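Local coordinates for FERM, RhoGEF and pleckstrin domain protein 2 (Danio rerio, PDB 6D21), which probably acts as a guanine nucleotide exchange factor that activates RAC1, the chain here being its FERM domain, a module of membrane targeting, at residues Val274-His277 and Ser278-Leu282; Asp25-Leu28 and Leu29-Val33; Lys105-Leu108 and Leu109-Arg112; Val179-Ile182 and Ala183-Glu187; Glu48-Asn51 and Leu52-Trp56. One frame throughout, in Å; residues are numbered along the deposited sequence.

Interaction 1 (Val274-His277 and Ser278-Leu282); sequences VEHH and SFFRL
His-277 lies against Arg-281 and Leu-282 at the end of helix 263-281, the long C-terminal helix of the PH-like lobe of the FERM domain. Its CG is turned anti to the backbone N (chi1 173°), which swings the imidazole along the helix toward the residues that follow. From CB outward, the chain passes beside the amide of Ser-278, and the ring then divides its contacts. On one side CD2 comes to 3.7 Å from Arg-281 CG, while CE1 meets Leu-282 CD2 at 3.8 Å. Arg-281 CB sits over one face, 4.1 Å from the centroid of the His-277 ring and 22° off its normal, a CH-pi contact displaced toward the rim. At the tip, a water joins NE2 to the next turn, receiving the N-H of Arg-281 NE; Trp-227 meets the imidazole edge-to-face.

One residue earlier, His-276 runs alongside Phe-280, with CD2 3.8 Å from Phe-280 CE2. The two rings meet obliquely, their planes 36° apart. Asn-272 O binds ND1 of this buried histidine, and Phe-83 meets its ring edge-to-face while stacking on Phe-279, which docks the helix against the loop after strand 76-81. The backbone evidence marks the helix end: Phe-280 N donates to His-276 O at 2.9 Å in regular fashion, whereas the next bond, from Arg-281 N to His-277 O, is bent and weak. Leu-282 is the first residue to leave helical geometry, yet its N still reaches Ser-278 O at 3.1 Å.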
loop_
_atom_site.group_PDB
_atom_site.type_symbol
_atom_site.label_atom_id
_atom_site.label_comp_id
_atom_site.label_asym_id
_atom_site.label_seq_id
_atom_site.Cartn_x
_atom_site.Cartn_y
_atom_site.Cartn_z
ATOM N N VAL A 274 4.282 -14.278 -5.881
ATOM C CA VAL A 274 5.497 -15.017 -5.587
ATOM C C VAL A 274 6.395 -14.276 -4.582
ATOM O O VAL A 274 6.961 -14.883 -3.662
ATOM C CB VAL A 274 6.268 -15.309 -6.893
ATOM C CG1 VAL A 274 7.651 -15.810 -6.590
ATOM C CG2 VAL A 274 5.493 -16.336 -7.719
ATOM N N GLU A 275 6.519 -12.971 -4.768
ATOM C CA GLU A 275 7.193 -12.088 -3.810
ATOM C C GLU A 275 6.539 -12.050 -2.419
ATOM O O GLU A 275 7.230 -12.038 -1.410
ATOM C CB GLU A 275 7.249 -10.664 -4.383
ATOM C CG GLU A 275 8.289 -10.504 -5.486
ATOM C CD GLU A 275 8.165 -9.189 -6.251
ATOM O OE1 GLU A 275 7.267 -8.379 -5.930
ATOM O OE2 GLU A 275 8.971 -8.974 -7.183
ATOM N N HIS A 276 5.210 -12.002 -2.372
ATOM C CA HIS A 276 4.508 -12.062 -1.095
ATOM C C HIS A 276 4.739 -13.381 -0.392
ATOM O O HIS A 276 5.008 -13.410 0.810
ATOM C CB HIS A 276 3.004 -11.849 -1.281
ATOM C CG HIS A 276 2.577 -10.436 -1.099
ATOM N ND1 HIS A 276 2.815 -9.460 -2.049
ATOM C CD2 HIS A 276 1.971 -9.814 -0.062
ATOM C CE1 HIS A 276 2.339 -8.305 -1.618
ATOM N NE2 HIS A 276 1.829 -8.490 -0.410
ATOM N N HIS A 277 4.624 -14.474 -1.140
ATOM C CA HIS A 277 4.820 -15.799 -0.567
ATOM C C HIS A 277 6.233 -15.936 -0.010
ATOM O O HIS A 277 6.449 -16.395 1.115
ATOM C CB HIS A 277 4.580 -16.898 -1.601
ATOM C CG HIS A 277 4.934 -18.262 -1.097
ATOM N ND1 HIS A 277 6.149 -18.863 -1.358
ATOM C CD2 HIS A 277 4.253 -19.120 -0.302
ATOM C CE1 HIS A 277 6.189 -20.043 -0.765
ATOM N NE2 HIS A 277 5.053 -20.224 -0.116
ATOM N N SER A 278 7.198 -15.543 -0.821
ATOM C CA SER A 278 8.588 -15.575 -0.408
ATOM C C SER A 278 8.800 -14.703 0.841
ATOM O O SER A 278 9.375 -15.165 1.828
ATOM C CB SER A 278 9.481 -15.137 -1.578
ATOM O OG SER A 278 10.767 -14.734 -1.149
ATOM N N PHE A 279 8.284 -13.474 0.826
ATOM C CA PHE A 279 8.493 -12.559 1.950
ATOM C C PHE A 279 7.909 -13.120 3.253
ATOM O O PHE A 279 8.585 -13.153 4.302
ATOM C CB PHE A 279 7.893 -11.176 1.639
ATOM C CG PHE A 279 8.105 -10.169 2.729
ATOM C CD1 PHE A 279 9.314 -9.506 2.852
ATOM C CD2 PHE A 279 7.102 -9.897 3.642
ATOM C CE1 PHE A 279 9.515 -8.590 3.854
ATOM C CE2 PHE A 279 7.298 -8.983 4.657
ATOM C CZ PHE A 279 8.502 -8.331 4.764
ATOM N N PHE A 280 6.673 -13.612 3.182
ATOM C CA PHE A 280 5.976 -14.054 4.394
ATOM C C PHE A 280 6.127 -15.524 4.788
ATOM O O PHE A 280 5.668 -15.907 5.866
ATOM C CB PHE A 280 4.487 -13.744 4.272
ATOM C CG PHE A 280 4.175 -12.279 4.368
ATOM C CD1 PHE A 280 4.298 -11.618 5.583
ATOM C CD2 PHE A 280 3.787 -11.562 3.251
ATOM C CE1 PHE A 280 4.015 -10.269 5.692
ATOM C CE2 PHE A 280 3.484 -10.206 3.355
ATOM C CZ PHE A 280 3.604 -9.563 4.575
ATOM N N ARG A 281 6.749 -16.341 3.945
ATOM C CA ARG A 281 6.828 -17.789 4.210
ATOM C C ARG A 281 8.229 -18.381 4.134
ATOM O O ARG A 281 8.545 -19.328 4.850
ATOM C CB ARG A 281 5.933 -18.559 3.232
ATOM C CG ARG A 281 4.471 -18.179 3.285
ATOM C CD ARG A 281 3.814 -18.661 4.568
ATOM N NE ARG A 281 3.499 -20.089 4.508
ATOM C CZ ARG A 281 2.588 -20.690 5.271
ATOM N NH1 ARG A 281 1.899 -19.987 6.161
ATOM N NH2 ARG A 281 2.357 -21.990 5.139
ATOM N N LEU A 282 9.069 -17.857 3.256
ATOM C CA LEU A 282 10.376 -18.484 3.032
ATOM C C LEU A 282 11.508 -17.725 3.707
ATOM O O LEU A 282 11.516 -16.497 3.724
ATOM C CB LEU A 282 10.656 -18.584 1.534
ATOM C CG LEU A 282 9.559 -19.263 0.714
ATOM C CD1 LEU A 282 9.976 -19.344 -0.748
ATOM C CD2 LEU A 282 9.273 -20.659 1.282
HETATM O O HOH W 1 3.921 -21.705 2.553
#

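Interaction 2 (Asp25-Leu28 and Leu29-Val33); sequences DGQL and LLSDV
Ser-31 turns its hydroxyl back to Gln-27 because OG stands beside its own backbone N, opposite the carbonyl carbon (chi1 -64°). This is the N-terminal part of helix 26-36, which packs across the mixed sheet of the ubiquitin-like N-terminal lobe. Gln-27 O takes two bonds from the one residue: Ser-31 N lies 2.9 Å from Gln-27 O, and Ser-31 OG lies 3.0 Å from the same oxygen. They arrive from opposite faces of the carbonyl plane, the hydroxyl 36° out of it. Replacing Ser-31 by alanine would probably leave Gln-27 O with the amide alone and lose the hydroxyl that fills the other face.

Gln-27, bent at chi2 (57°), folds its amide back over the helix and crosses Leu-30 at about a right angle, with NE2 4.0 Å from Leu-30 CB. Before the helix, Asp-25 occupies the N-cap position and accepts from Leu-28 N through OD1, although the modelled length is too short to be trusted. Leu-29 and Leu-30 face inward, both touching Leu-47 of strand 45-50. Asp-32 pairs by OD1 with Arg-35, while its CG comes to 3.3 Å from Leu-28 O, the carbonyl that accepts Asp-32 N at 2.9 Å.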
loop_
_atom_site.group_PDB
_atom_site.type_symbol
_atom_site.label_atom_id
_atom_site.label_comp_id
_atom_site.label_asym_id
_atom_site.label_seq_id
_atom_site.Cartn_x
_atom_site.Cartn_y
_atom_site.Cartn_z
ATOM N N ASP A 25 21.293 0.249 -10.382
ATOM C CA ASP A 25 20.148 -0.647 -10.313
ATOM C C ASP A 25 19.023 0.025 -9.523
ATOM O O ASP A 25 19.181 1.140 -9.026
ATOM C CB ASP A 25 20.569 -1.982 -9.681
ATOM C CG ASP A 25 21.121 -1.828 -8.263
ATOM O OD1 ASP A 25 20.826 -0.821 -7.589
ATOM O OD2 ASP A 25 21.882 -2.724 -7.831
ATOM N N GLY A 26 17.888 -0.642 -9.398
ATOM C CA GLY A 26 16.841 -0.117 -8.549
ATOM C C GLY A 26 17.255 -0.211 -7.088
ATOM O O GLY A 26 16.861 0.621 -6.264
ATOM N N GLN A 27 18.072 -1.218 -6.773
ATOM C CA GLN A 27 18.445 -1.505 -5.388
ATOM C C GLN A 27 19.281 -0.376 -4.774
ATOM O O GLN A 27 19.143 -0.066 -3.595
ATOM C CB GLN A 27 19.225 -2.818 -5.303
ATOM C CG GLN A 27 19.508 -3.259 -3.858
ATOM C CD GLN A 27 18.229 -3.415 -3.041
ATOM O OE1 GLN A 27 17.366 -4.226 -3.371
ATOM N NE2 GLN A 27 18.099 -2.627 -1.979
ATOM N N LEU A 28 20.145 0.225 -5.588
ATOM C CA LEU A 28 20.989 1.337 -5.155
ATOM C C LEU A 28 20.136 2.533 -4.722
ATOM O O LEU A 28 20.383 3.128 -3.670
ATOM C CB LEU A 28 21.964 1.739 -6.274
ATOM C CG LEU A 28 23.070 2.753 -5.978
ATOM C CD1 LEU A 28 23.907 2.349 -4.767
ATOM C CD2 LEU A 28 23.935 2.924 -7.203
ATOM N N LEU A 29 19.125 2.876 -5.519
ATOM C CA LEU A 29 18.234 3.974 -5.168
ATOM C C LEU A 29 17.448 3.666 -3.880
ATOM O O LEU A 29 17.305 4.527 -3.014
ATOM C CB LEU A 29 17.273 4.268 -6.316
ATOM C CG LEU A 29 16.240 5.368 -6.064
ATOM C CD1 LEU A 29 16.941 6.707 -5.788
ATOM C CD2 LEU A 29 15.287 5.478 -7.249
ATOM N N LEU A 30 16.922 2.444 -3.776
ATOM C CA LEU A 30 16.222 1.999 -2.565
ATOM C C LEU A 30 17.100 2.130 -1.337
ATOM O O LEU A 30 16.660 2.642 -0.298
ATOM C CB LEU A 30 15.759 0.543 -2.696
ATOM C CG LEU A 30 14.460 0.194 -3.432
ATOM C CD1 LEU A 30 14.516 -1.243 -3.924
ATOM C CD2 LEU A 30 13.252 0.381 -2.533
ATOM N N SER A 31 18.340 1.657 -1.453
ATOM C CA SER A 31 19.274 1.721 -0.335
ATOM C C SER A 31 19.578 3.157 0.069
ATOM O O SER A 31 19.599 3.472 1.255
ATOM C CB SER A 31 20.578 0.994 -0.678
ATOM O OG SER A 31 20.314 -0.383 -0.884
ATOM N N ASP A 32 19.818 4.020 -0.916
ATOM C CA ASP A 32 20.094 5.422 -0.643
ATOM C C ASP A 32 18.896 6.117 0.010
ATOM O O ASP A 32 19.071 6.963 0.889
ATOM C CB ASP A 32 20.494 6.155 -1.928
ATOM C CG ASP A 32 21.881 5.773 -2.409
ATOM O OD1 ASP A 32 22.613 5.087 -1.655
ATOM O OD2 ASP A 32 22.247 6.163 -3.539
ATOM N N VAL A 33 17.682 5.766 -0.413
ATOM C CA VAL A 33 16.486 6.339 0.204
ATOM C C VAL A 33 16.373 5.868 1.658
ATOM O O VAL A 33 16.165 6.683 2.568
ATOM C CB VAL A 33 15.177 5.968 -0.568
ATOM C CG1 VAL A 33 13.945 6.321 0.257
ATOM C CG2 VAL A 33 15.126 6.669 -1.948
#

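Interaction 3 (Lys105-Leu108 and Leu109-Arg112); sequences KRDL and LDGR
Asp-107 and Asp-110 share one water where helix 94-110 of the FERM central domain runs out. The water donates to both carboxylates, at 2.6 Å from Asp-107 OD1 and 3.1 Å from Asp-110 OD2. In the same shell, Asp-110 holds its CG between its backbone N and carbonyl carbon (chi1 68°), which folds the carboxylate over the preceding turn, with CG 3.2 Å from Arg-106 O. From there OD1 accepts Arg-112 N at 3.2 Å, nearly in line with its own C-O bond: an Asx turn. Gly-111 lies within that turn, with positive phi (88°), and its N makes a weak bond to Asp-107 O. Arg-112 CB also rests 4.1 Å from Asp-107 CB.

Farther out, Asp-107 OD2 forms a salt bridge with Arg-192 and OD1 accepts from Gln-103 NE2, which fixes the rotation of this buried carboxylate. Arg-106 leads away to Ser-80 and to Leu-79 O in the N-terminal lobe, so the helix end also touches the domain interface. With Asp-107 OD1 only 4.5 Å from Asp-110 OD1, the two negative groups would probably repel, and the shared water's protons, together with the charge of Arg-192, are likely to offset that cost.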
loop_
_atom_site.group_PDB
_atom_site.type_symbol
_atom_site.label_atom_id
_atom_site.label_comp_id
_atom_site.label_asym_id
_atom_site.label_seq_id
_atom_site.Cartn_x
_atom_site.Cartn_y
_atom_site.Cartn_z
ATOM N N LYS A 105 -2.805 7.075 5.750
ATOM C CA LYS A 105 -3.239 8.430 5.444
ATOM C C LYS A 105 -3.372 8.590 3.926
ATOM O O LYS A 105 -4.378 9.102 3.426
ATOM C CB LYS A 105 -2.254 9.446 6.019
ATOM C CG LYS A 105 -2.625 10.900 5.758
ATOM C CD LYS A 105 -1.765 11.829 6.606
ATOM C CE LYS A 105 -2.032 13.292 6.252
ATOM N NZ LYS A 105 -1.271 14.143 7.200
ATOM N N ARG A 106 -2.368 8.108 3.197
ATOM C CA ARG A 106 -2.389 8.156 1.730
ATOM C C ARG A 106 -3.541 7.360 1.104
ATOM O O ARG A 106 -4.223 7.827 0.176
ATOM C CB ARG A 106 -1.065 7.624 1.165
ATOM C CG ARG A 106 -0.969 7.772 -0.379
ATOM C CD ARG A 106 0.219 7.001 -0.936
ATOM N NE ARG A 106 1.476 7.706 -0.710
ATOM C CZ ARG A 106 2.674 7.166 -0.926
ATOM N NH1 ARG A 106 2.769 5.910 -1.354
ATOM N NH2 ARG A 106 3.773 7.878 -0.727
ATOM N N ASP A 107 -3.705 6.129 1.576
ATOM C CA ASP A 107 -4.723 5.221 1.065
ATOM C C ASP A 107 -6.120 5.762 1.336
ATOM O O ASP A 107 -7.037 5.586 0.534
ATOM C CB ASP A 107 -4.576 3.827 1.704
ATOM C CG ASP A 107 -3.329 3.070 1.203
ATOM O OD1 ASP A 107 -2.646 3.582 0.288
ATOM O OD2 ASP A 107 -3.038 1.963 1.724
ATOM N N LEU A 108 -6.276 6.420 2.480
ATOM C CA LEU A 108 -7.582 6.960 2.884
ATOM C C LEU A 108 -7.974 8.082 1.942
ATOM O O LEU A 108 -9.100 8.153 1.465
ATOM C CB LEU A 108 -7.519 7.469 4.326
ATOM C CG LEU A 108 -8.776 7.761 5.136
ATOM C CD1 LEU A 108 -9.722 6.547 5.205
ATOM C CD2 LEU A 108 -8.354 8.228 6.529
ATOM N N LEU A 109 -7.022 8.957 1.657
ATOM C CA LEU A 109 -7.298 10.081 0.777
ATOM C C LEU A 109 -7.502 9.663 -0.680
ATOM O O LEU A 109 -8.340 10.246 -1.372
ATOM C CB LEU A 109 -6.173 11.105 0.858
ATOM C CG LEU A 109 -6.303 12.290 -0.099
ATOM C CD1 LEU A 109 -7.592 13.053 0.153
ATOM C CD2 LEU A 109 -5.090 13.199 0.047
ATOM N N ASP A 110 -6.769 8.664 -1.167
ATOM C CA ASP A 110 -6.901 8.374 -2.598
ATOM C C ASP A 110 -7.880 7.231 -2.852
ATOM O O ASP A 110 -8.068 6.809 -3.988
ATOM C CB ASP A 110 -5.527 8.110 -3.254
ATOM C CG ASP A 110 -4.852 6.830 -2.793
ATOM O OD1 ASP A 110 -5.513 5.942 -2.220
ATOM O OD2 ASP A 110 -3.626 6.707 -3.031
ATOM N N GLY A 111 -8.504 6.743 -1.782
ATOM C CA GLY A 111 -9.632 5.838 -1.892
ATOM C C GLY A 111 -9.293 4.365 -1.978
ATOM O O GLY A 111 -10.184 3.535 -2.155
ATOM N N ARG A 112 -8.014 4.027 -1.855
ATOM C CA ARG A 112 -7.638 2.622 -1.800
ATOM C C ARG A 112 -8.261 2.000 -0.557
ATOM O O ARG A 112 -8.838 0.914 -0.601
ATOM C CB ARG A 112 -6.120 2.451 -1.781
ATOM C CG ARG A 112 -5.418 2.985 -3.011
ATOM C CD ARG A 112 -4.171 2.188 -3.315
ATOM N NE ARG A 112 -4.426 1.159 -4.316
ATOM C CZ ARG A 112 -3.970 1.208 -5.562
ATOM N NH1 ARG A 112 -3.213 2.227 -5.944
ATOM N NH2 ARG A 112 -4.255 0.235 -6.420
HETATM O O HOH W 2 -1.869 4.386 -2.082
#

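Interaction 4 (Val179-Ile182 and Ala183-Glu187); sequences VLEI and ARKLE
Glu-181 and Arg-184 lie side by side and point the same way at the C-terminal end of helix 172-183, the last helix of the all-helical FERM central lobe. Their carboxylate and guanidinium planes are 56° apart, yet Glu-181 OE2 stays near the guanidinium plane and is gripped side-on by two nitrogens. Arg-184 NE is 2.9 Å and NH1 3.2 Å from Glu-181 OE2, both on the syn side of the oxygen. The arginine reaches there with CG between its backbone N and carbonyl carbon (chi1 74°) and the chain extended from CG to NE.

Lys-185 lays its CG over one face of the guanidinium, and bends at chi3 and chi4 bring NZ back to 3.2 Å from Glu-181 OE2, making the carboxylate oxygen the centre of a three-residue salt-bridge network. The same NZ bonds weakly to Glu-181 O. Asp-87 adds a nearby negative charge, with a long, weak pairing to Arg-184.

Next to Glu-181 in the chain, Ile-182 packs on Leu-122 and Leu-123 of helix 117-132. The chain then leaves the helix by a type I turn, Ala-183 to Leu-186, in which Leu-186 N bonds Ala-183 O at 3.0 Å and Leu-186 CG lies 3.6 Å from Ile-182 O.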
loop_
_atom_site.group_PDB
_atom_site.type_symbol
_atom_site.label_atom_id
_atom_site.label_comp_id
_atom_site.label_asym_id
_atom_site.label_seq_id
_atom_site.Cartn_x
_atom_site.Cartn_y
_atom_site.Cartn_z
ATOM N N VAL A 179 -4.133 4.681 14.893
ATOM C CA VAL A 179 -4.441 4.608 13.457
ATOM C C VAL A 179 -4.180 3.184 12.963
ATOM O O VAL A 179 -5.011 2.599 12.287
ATOM C CB VAL A 179 -3.608 5.603 12.639
ATOM C CG1 VAL A 179 -3.687 5.268 11.142
ATOM C CG2 VAL A 179 -4.059 7.008 12.928
ATOM N N LEU A 180 -3.030 2.617 13.332
ATOM C CA LEU A 180 -2.696 1.266 12.892
ATOM C C LEU A 180 -3.662 0.226 13.450
ATOM O O LEU A 180 -4.087 -0.666 12.724
ATOM C CB LEU A 180 -1.269 0.898 13.290
ATOM C CG LEU A 180 -0.196 1.795 12.698
ATOM C CD1 LEU A 180 1.156 1.420 13.280
ATOM C CD2 LEU A 180 -0.199 1.656 11.211
ATOM N N GLU A 181 -3.993 0.326 14.737
ATOM C CA GLU A 181 -4.892 -0.648 15.357
ATOM C C GLU A 181 -6.282 -0.633 14.714
ATOM O O GLU A 181 -6.903 -1.691 14.541
ATOM C CB GLU A 181 -5.009 -0.394 16.865
ATOM C CG GLU A 181 -3.899 -1.056 17.644
ATOM C CD GLU A 181 -3.598 -2.453 17.128
ATOM O OE1 GLU A 181 -2.450 -2.691 16.684
ATOM O OE2 GLU A 181 -4.516 -3.306 17.158
ATOM N N ILE A 182 -6.768 0.561 14.369
ATOM C CA ILE A 182 -8.071 0.685 13.703
ATOM C C ILE A 182 -7.980 0.093 12.299
ATOM O O ILE A 182 -8.792 -0.760 11.898
ATOM C CB ILE A 182 -8.541 2.157 13.612
ATOM C CG1 ILE A 182 -8.846 2.709 15.009
ATOM C CG2 ILE A 182 -9.769 2.283 12.717
ATOM C CD1 ILE A 182 -8.929 4.203 15.048
ATOM N N ALA A 183 -6.959 0.528 11.564
ATOM C CA ALA A 183 -6.879 0.204 10.155
ATOM C C ALA A 183 -6.635 -1.286 9.915
ATOM O O ALA A 183 -7.168 -1.865 8.968
ATOM C CB ALA A 183 -5.790 1.037 9.487
ATOM N N ARG A 184 -5.829 -1.912 10.764
ATOM C CA ARG A 184 -5.482 -3.303 10.526
ATOM C C ARG A 184 -6.704 -4.213 10.640
ATOM O O ARG A 184 -6.655 -5.366 10.220
ATOM C CB ARG A 184 -4.397 -3.768 11.493
ATOM C CG ARG A 184 -4.895 -4.002 12.907
ATOM C CD ARG A 184 -4.052 -5.042 13.601
ATOM N NE ARG A 184 -4.455 -5.221 14.983
ATOM C CZ ARG A 184 -5.189 -6.237 15.421
ATOM N NH1 ARG A 184 -5.509 -6.306 16.702
ATOM N NH2 ARG A 184 -5.600 -7.184 14.584
ATOM N N LYS A 185 -7.799 -3.694 11.197
ATOM C CA LYS A 185 -9.002 -4.501 11.386
ATOM C C LYS A 185 -10.022 -4.273 10.279
ATOM O O LYS A 185 -11.143 -4.758 10.359
ATOM C CB LYS A 185 -9.628 -4.209 12.762
ATOM C CG LYS A 185 -8.776 -4.724 13.922
ATOM C CD LYS A 185 -9.519 -4.688 15.249
ATOM C CE LYS A 185 -9.035 -3.556 16.141
ATOM N NZ LYS A 185 -7.682 -3.840 16.701
ATOM N N LEU A 186 -9.632 -3.522 9.249
ATOM C CA LEU A 186 -10.521 -3.242 8.125
ATOM C C LEU A 186 -10.267 -4.199 6.974
ATOM O O LEU A 186 -9.125 -4.549 6.682
ATOM C CB LEU A 186 -10.348 -1.804 7.639
ATOM C CG LEU A 186 -10.609 -0.771 8.739
ATOM C CD1 LEU A 186 -10.288 0.630 8.228
ATOM C CD2 LEU A 186 -12.079 -0.877 9.228
ATOM N N GLU A 187 -11.343 -4.597 6.312
ATOM C CA GLU A 187 -11.271 -5.541 5.210
ATOM C C GLU A 187 -10.377 -5.054 4.079
ATOM O O GLU A 187 -9.693 -5.853 3.431
ATOM C CB GLU A 187 -12.681 -5.810 4.678
ATOM C CG GLU A 187 -12.779 -6.912 3.655
ATOM C CD GLU A 187 -14.213 -7.145 3.213
ATOM O OE1 GLU A 187 -14.753 -8.228 3.515
ATOM O OE2 GLU A 187 -14.801 -6.241 2.576
#

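Interaction 5 (Glu48-Asn51 and Leu52-Trp56); sequences EFQN and LQMNW
Gln-50 lays its aliphatic chain flat on Trp-56, the dense half of a beta hairpin joining strands 45-50 and 56-58 of the ubiquitin-like lobe. Gln-50 CG sits 3.6 Å from the centroid of the six-membered ring of Trp-56 and 14° off its normal, a CH-pi contact. The amide continues nearly parallel to the indole, planes 16° apart, and NE2 ends in a weak bond to Met-54 O. Gln-50 and Trp-56 form a non-hydrogen-bonded antiparallel pair, both side chains on one face. Beside them Glu-48 OE1 comes 3.8 Å from Trp-56 CB, its OE2 being held by Arg-78 and Ser-80. A glycine in place of Trp-56 would probably leave Gln-50 CG without its platform and Arg-78 without its cation-pi partner.

Toward the tip polar bonds and water take over. Asn-51 begins a type I turn in which its O accepts Met-54 N at 2.8 Å. Its CG lies between backbone N and carbonyl carbon (chi1 64°), a torsion that folds OD1 inward over the turn, where it accepts Asn-55 N at 2.9 Å. On the solvent side one water takes N-H groups from Asn-51 ND2 and Asn-55 ND2, and gives a weak bond to Gln-53 OE1. The turn is therefore held by backbone and amide bonds, whereas the strand pair adds to its backbone bonds a carbon-on-aromatic contact and a water between Glu-48 OE1 and Trp-56 O.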
loop_
_atom_site.group_PDB
_atom_site.type_symbol
_atom_site.label_atom_id
_atom_site.label_comp_id
_atom_site.label_asym_id
_atom_site.label_seq_id
_atom_site.Cartn_x
_atom_site.Cartn_y
_atom_site.Cartn_z
ATOM N N GLU A 48 7.777 3.126 -6.001
ATOM C CA GLU A 48 7.086 3.107 -7.281
ATOM C C GLU A 48 7.333 4.407 -8.037
ATOM O O GLU A 48 7.701 5.413 -7.444
ATOM C CB GLU A 48 5.578 2.865 -7.109
ATOM C CG GLU A 48 5.013 3.121 -5.758
ATOM C CD GLU A 48 3.554 2.706 -5.643
ATOM O OE1 GLU A 48 3.098 1.868 -6.464
ATOM O OE2 GLU A 48 2.858 3.259 -4.777
ATOM N N PHE A 49 7.130 4.375 -9.346
ATOM C CA PHE A 49 7.276 5.558 -10.172
ATOM C C PHE A 49 6.070 5.689 -11.088
ATOM O O PHE A 49 5.322 4.730 -11.274
ATOM C CB PHE A 49 8.572 5.499 -10.987
ATOM C CG PHE A 49 8.608 4.378 -11.986
ATOM C CD1 PHE A 49 9.095 3.124 -11.626
ATOM C CD2 PHE A 49 8.152 4.577 -13.289
ATOM C CE1 PHE A 49 9.126 2.081 -12.547
ATOM C CE2 PHE A 49 8.181 3.548 -14.217
ATOM C CZ PHE A 49 8.669 2.294 -13.842
ATOM N N GLN A 50 5.880 6.880 -11.646
ATOM C CA GLN A 50 4.756 7.121 -12.543
ATOM C C GLN A 50 5.198 6.936 -13.976
ATOM O O GLN A 50 6.123 7.614 -14.419
ATOM C CB GLN A 50 4.188 8.532 -12.349
ATOM C CG GLN A 50 2.872 8.566 -11.639
ATOM C CD GLN A 50 2.249 9.948 -11.587
ATOM O OE1 GLN A 50 2.939 10.964 -11.646
ATOM N NE2 GLN A 50 0.933 9.987 -11.454
ATOM N N ASN A 51 4.557 6.020 -14.701
ATOM C CA ASN A 51 4.880 5.848 -16.118
ATOM C C ASN A 51 4.251 6.982 -16.940
ATOM O O ASN A 51 3.676 7.905 -16.373
ATOM C CB ASN A 51 4.445 4.468 -16.645
ATOM C CG ASN A 51 2.921 4.248 -16.620
ATOM O OD1 ASN A 51 2.129 5.173 -16.411
ATOM N ND2 ASN A 51 2.516 3.010 -16.882
ATOM N N LEU A 52 4.358 6.939 -18.264
ATOM C CA LEU A 52 3.909 8.096 -19.034
ATOM C C LEU A 52 2.379 8.172 -19.144
ATOM O O LEU A 52 1.840 9.235 -19.493
ATOM C CB LEU A 52 4.563 8.127 -20.425
ATOM C CG LEU A 52 5.610 9.245 -20.515
ATOM C CD1 LEU A 52 6.246 9.315 -21.872
ATOM C CD2 LEU A 52 4.986 10.587 -20.172
ATOM N N GLN A 53 1.681 7.086 -18.813
ATOM C CA GLN A 53 0.240 7.182 -18.653
ATOM C C GLN A 53 -0.137 7.509 -17.210
ATOM O O GLN A 53 -1.303 7.438 -16.838
ATOM C CB GLN A 53 -0.457 5.904 -19.128
ATOM C CG GLN A 53 -0.282 5.649 -20.610
ATOM C CD GLN A 53 -0.945 4.388 -21.109
ATOM O OE1 GLN A 53 -0.652 3.295 -20.640
ATOM N NE2 GLN A 53 -1.871 4.541 -22.057
ATOM N N MET A 54 0.862 7.912 -16.426
ATOM C CA MET A 54 0.686 8.431 -15.064
ATOM C C MET A 54 0.077 7.428 -14.101
ATOM O O MET A 54 -0.472 7.796 -13.067
ATOM C CB MET A 54 -0.155 9.701 -15.068
ATOM C CG MET A 54 0.578 10.882 -15.685
ATOM S SD MET A 54 -0.355 12.411 -15.622
ATOM C CE MET A 54 0.898 13.594 -16.137
ATOM N N ASN A 55 0.209 6.153 -14.432
ATOM C CA ASN A 55 -0.073 5.091 -13.470
ATOM C C ASN A 55 1.191 4.701 -12.696
ATOM O O ASN A 55 2.303 4.771 -13.227
ATOM C CB ASN A 55 -0.654 3.877 -14.196
ATOM C CG ASN A 55 -2.001 4.173 -14.817
ATOM O OD1 ASN A 55 -2.878 4.740 -14.163
ATOM N ND2 ASN A 55 -2.165 3.818 -16.092
ATOM N N TRP A 56 1.014 4.300 -11.440
ATOM C CA TRP A 56 2.137 3.939 -10.571
ATOM C C TRP A 56 2.587 2.491 -10.759
ATOM O O TRP A 56 1.778 1.572 -10.713
ATOM C CB TRP A 56 1.763 4.184 -9.109
ATOM C CG TRP A 56 1.608 5.639 -8.800
ATOM C CD1 TRP A 56 0.439 6.354 -8.748
ATOM C CD2 TRP A 56 2.658 6.565 -8.508
ATOM N NE1 TRP A 56 0.699 7.665 -8.429
ATOM C CE2 TRP A 56 2.053 7.823 -8.284
ATOM C CE3 TRP A 56 4.053 6.450 -8.403
ATOM C CZ2 TRP A 56 2.794 8.960 -7.970
ATOM C CZ3 TRP A 56 4.793 7.591 -8.107
ATOM C CH2 TRP A 56 4.158 8.831 -7.893
HETATM O O HOH W 3 1.942 -0.074 -8.341
HETATM O O HOH W 4 -0.140 2.258 -17.469
#

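Overall arrangement
The five contacts sample all three lobes. Interactions 2 and 5 belong to the N-terminal lobe, interactions 3 and 4 to the helical central lobe, and interaction 1 to the PH-like lobe. Interaction 1 is a surface contact, the others partly buried. Three lie at helix C-terminal ends and differ in chemistry: aromatic and CH-pi contacts in interaction 1, an Asx turn with a shared water in interaction 3, a salt-bridge network in interaction 4. Interaction 2 is instead a helix start, and interaction 5 a hairpin. Interactions 3 and 5 approach each other across lobes, nearest atoms about 4 Å apart, and both reach Ser-80; interactions 2 and 4 lie on opposite sides of the chain's centre, about 30 Å between centres.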